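Local coordinates for protein beta-n-acetylhexosaminidase (Streptococcus pneumoniae, PDB 4AZG) that probably hydrolyses terminal, non-reducing N-acetylhexosamine residues from glycans, as a beta-N-acetylhexosaminidase of glycoside hydrolase family 20, at residues A[279-284]-A[328-333]. Residues are numbered along the deposited sequence; the frame is centred on the assembly and turned at random.
Sequences DWYYIL and SIWADR. With OAN (O-(2-acetamido-2-deoxy D-glucopyranosylidene) amino-N-phenylcarbamate), chain C.
Y281, just ahead of strand 282-283, and W330, at the C-terminal end of the parallel strand 322-330, build one corner of the sugar pocket in this family 20 TIM barrel. The indole turns its pyrrole edge to the tyrosine in a T-shaped stack, planes at 61°, with W330 NE1 sitting 3.1 Å above the centre of the Y281 ring. One face of the indole lies beneath the pyranose of the bound carbamate inhibitor, OAN, whose CAE is 3.6 Å above the ring plane. The stack probably helps fix the Y281 ring, whose OH donates to the acetamido carbonyl oxygen OAN at 2.6 Å. This grip on the acetamido oxygen is consistent with the substrate-assisted mechanism of the family, in which that oxygen attacks the anomeric carbon. D332 takes the other end of the sugar: its OD1 accepts from hydroxyl OAK while OD2 accepts from OAM, a two-oxygen hold on two hydroxyls; R20 also hydrogen-bonds the ligand and makes a long, weak ion pair with D332 OD1. I283 CG1, set beside its backbone N (chi1 -68°), packs against the ligand's CAF, and its other branch, CG2, rests on D332 CB.

Behind the pocket the strands are joined by Y282 N to S328 O, W330 N to Y282 O (2.8 Å, nearly straight at 175°) and L284 N to W330 O. Y282 and I329, on the face turned away from the ligand, pack on helix 340-352, which L284 also touches, and Y282 OH hydrogen-bonds E342. L284 CD2 lies 3.7 Å from I329 CG2, and a water donates to both L284 O (2.7 Å) and R333 O while accepting from R333 N.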
# COMPACT_ATOMS: atom_id res chain seq x y z
N ASP A 279 -9.27 -6.67 10.00
CA ASP A 279 -10.30 -7.68 9.81
C ASP A 279 -10.29 -8.25 8.39
O ASP A 279 -10.72 -9.39 8.16
CB ASP A 279 -11.68 -7.10 10.10
CG ASP A 279 -11.99 -7.00 11.58
OD1 ASP A 279 -11.24 -7.55 12.40
OD2 ASP A 279 -13.00 -6.36 11.91
N TRP A 280 -9.81 -7.44 7.44
CA TRP A 280 -9.79 -7.85 6.03
C TRP A 280 -8.51 -8.50 5.58
O TRP A 280 -8.41 -8.90 4.42
CB TRP A 280 -10.15 -6.68 5.10
CG TRP A 280 -11.46 -6.02 5.43
CD1 TRP A 280 -12.67 -6.64 5.76
CD2 TRP A 280 -11.74 -4.59 5.47
NE1 TRP A 280 -13.64 -5.71 6.01
CE2 TRP A 280 -13.14 -4.46 5.86
CE3 TRP A 280 -10.99 -3.45 5.27
CZ2 TRP A 280 -13.75 -3.23 6.00
CZ3 TRP A 280 -11.61 -2.21 5.43
CH2 TRP A 280 -12.97 -2.11 5.77
N TYR A 281 -7.53 -8.61 6.48
CA TYR A 281 -6.23 -9.23 6.15
C TYR A 281 -6.34 -10.68 5.64
O TYR A 281 -7.13 -11.48 6.15
CB TYR A 281 -5.31 -9.22 7.37
CG TYR A 281 -4.61 -7.91 7.63
CD1 TYR A 281 -5.02 -6.72 6.99
CD2 TYR A 281 -3.55 -7.84 8.53
CE1 TYR A 281 -4.37 -5.52 7.24
CE2 TYR A 281 -2.89 -6.64 8.79
CZ TYR A 281 -3.30 -5.49 8.14
OH TYR A 281 -2.67 -4.29 8.39
N TYR A 282 -5.56 -11.00 4.62
CA TYR A 282 -5.33 -12.37 4.21
C TYR A 282 -3.83 -12.60 4.01
O TYR A 282 -3.18 -11.86 3.28
CB TYR A 282 -6.15 -12.79 2.97
CG TYR A 282 -5.74 -14.16 2.46
CD1 TYR A 282 -5.77 -15.28 3.30
CD2 TYR A 282 -5.23 -14.32 1.17
CE1 TYR A 282 -5.34 -16.53 2.85
CE2 TYR A 282 -4.80 -15.56 0.72
CZ TYR A 282 -4.85 -16.66 1.57
OH TYR A 282 -4.43 -17.90 1.12
N ILE A 283 -3.29 -13.61 4.69
CA ILE A 283 -1.86 -13.92 4.62
C ILE A 283 -1.79 -15.16 3.75
O ILE A 283 -2.44 -16.16 4.06
CB ILE A 283 -1.28 -14.23 6.01
CG1 ILE A 283 -1.26 -12.98 6.87
CG2 ILE A 283 0.12 -14.85 5.94
CD1 ILE A 283 -2.11 -13.11 8.11
N LEU A 284 -1.02 -15.12 2.66
CA LEU A 284 -1.04 -16.25 1.73
C LEU A 284 -0.74 -17.53 2.51
O LEU A 284 0.22 -17.57 3.30
CB LEU A 284 -0.04 -16.08 0.59
CG LEU A 284 0.02 -14.77 -0.20
CD1 LEU A 284 1.20 -14.83 -1.16
CD2 LEU A 284 -1.28 -14.51 -0.95
N SER A 328 -6.10 -5.94 2.50
CA SER A 328 -4.68 -6.18 2.41
C SER A 328 -4.34 -7.65 2.25
O SER A 328 -4.85 -8.52 2.99
CB SER A 328 -3.95 -5.56 3.61
OG SER A 328 -4.38 -4.23 3.86
N ILE A 329 -3.46 -7.92 1.28
CA ILE A 329 -2.95 -9.26 1.03
C ILE A 329 -1.48 -9.26 1.43
O ILE A 329 -0.68 -8.51 0.85
CB ILE A 329 -3.02 -9.62 -0.47
CG1 ILE A 329 -4.43 -9.38 -1.03
CG2 ILE A 329 -2.53 -11.04 -0.71
CD1 ILE A 329 -5.54 -10.24 -0.43
N TRP A 330 -1.12 -10.12 2.39
CA TRP A 330 0.24 -10.17 2.94
C TRP A 330 0.93 -11.48 2.64
O TRP A 330 0.29 -12.50 2.37
CB TRP A 330 0.18 -9.98 4.45
CG TRP A 330 -0.44 -8.67 4.87
CD1 TRP A 330 -1.73 -8.45 5.32
CD2 TRP A 330 0.20 -7.35 4.90
NE1 TRP A 330 -1.94 -7.12 5.61
CE2 TRP A 330 -0.81 -6.40 5.38
CE3 TRP A 330 1.46 -6.86 4.55
CZ2 TRP A 330 -0.54 -5.05 5.54
CZ3 TRP A 330 1.72 -5.50 4.71
CH2 TRP A 330 0.74 -4.62 5.20
N ALA A 331 2.26 -11.47 2.70
CA ALA A 331 3.03 -12.67 2.37
C ALA A 331 4.05 -13.00 3.46
O ALA A 331 5.20 -13.33 3.17
CB ALA A 331 3.69 -12.53 1.01
N ASP A 332 3.61 -12.91 4.72
CA ASP A 332 4.40 -13.28 5.92
C ASP A 332 5.33 -14.47 5.71
O ASP A 332 6.50 -14.43 6.11
CB ASP A 332 3.47 -13.52 7.11
CG ASP A 332 2.69 -12.28 7.49
OD1 ASP A 332 2.39 -11.45 6.59
OD2 ASP A 332 2.39 -12.10 8.70
N ARG A 333 4.82 -15.55 5.13
CA ARG A 333 5.68 -16.65 4.69
C ARG A 333 5.71 -16.57 3.17
O ARG A 333 4.79 -17.04 2.50
CB ARG A 333 5.16 -18.00 5.15
CG ARG A 333 4.69 -18.05 6.59
CD ARG A 333 3.92 -19.34 6.84
NE ARG A 333 2.71 -19.10 7.62
CZ ARG A 333 1.50 -18.89 7.09
NH1 ARG A 333 1.31 -18.88 5.77
NH2 ARG A 333 0.47 -18.71 7.90
CAH OAN C . 0.65 -2.96 9.11
CAG OAN C . 0.69 -4.50 9.17
OAN OAN C . -0.28 -5.17 8.79
NAI OAN C . 1.85 -4.99 9.59
CAB OAN C . 2.16 -6.43 9.71
CAC OAN C . 2.42 -7.00 8.30
OAJ OAN C . 3.80 -6.86 7.90
CAD OAN C . 1.93 -8.44 8.20
OAK OAN C . 2.18 -8.90 6.88
CAE OAN C . 0.43 -8.49 8.48
CAF OAN C . -0.20 -9.86 8.48
OAM OAN C . 0.32 -10.62 9.56
OAL OAN C . 0.13 -8.06 9.78
CAA OAN C . 1.01 -7.19 10.41
NAY OAN C . 0.82 -7.03 11.72
OAQ OAN C . -0.21 -7.79 12.24
CAP OAN C . -0.13 -7.95 13.59
OAR OAN C . -1.13 -8.28 14.23
NAO OAN C . 1.06 -7.70 14.15
CAS OAN C . 1.34 -7.72 15.46
CAT OAN C . 1.68 -6.49 16.07
CAU OAN C . 2.00 -6.42 17.42
CAV OAN C . 1.99 -7.60 18.17
CAW OAN C . 1.66 -8.83 17.58
CAX OAN C . 1.33 -8.91 16.22
O HOH W 1 2.52 -16.11 3.36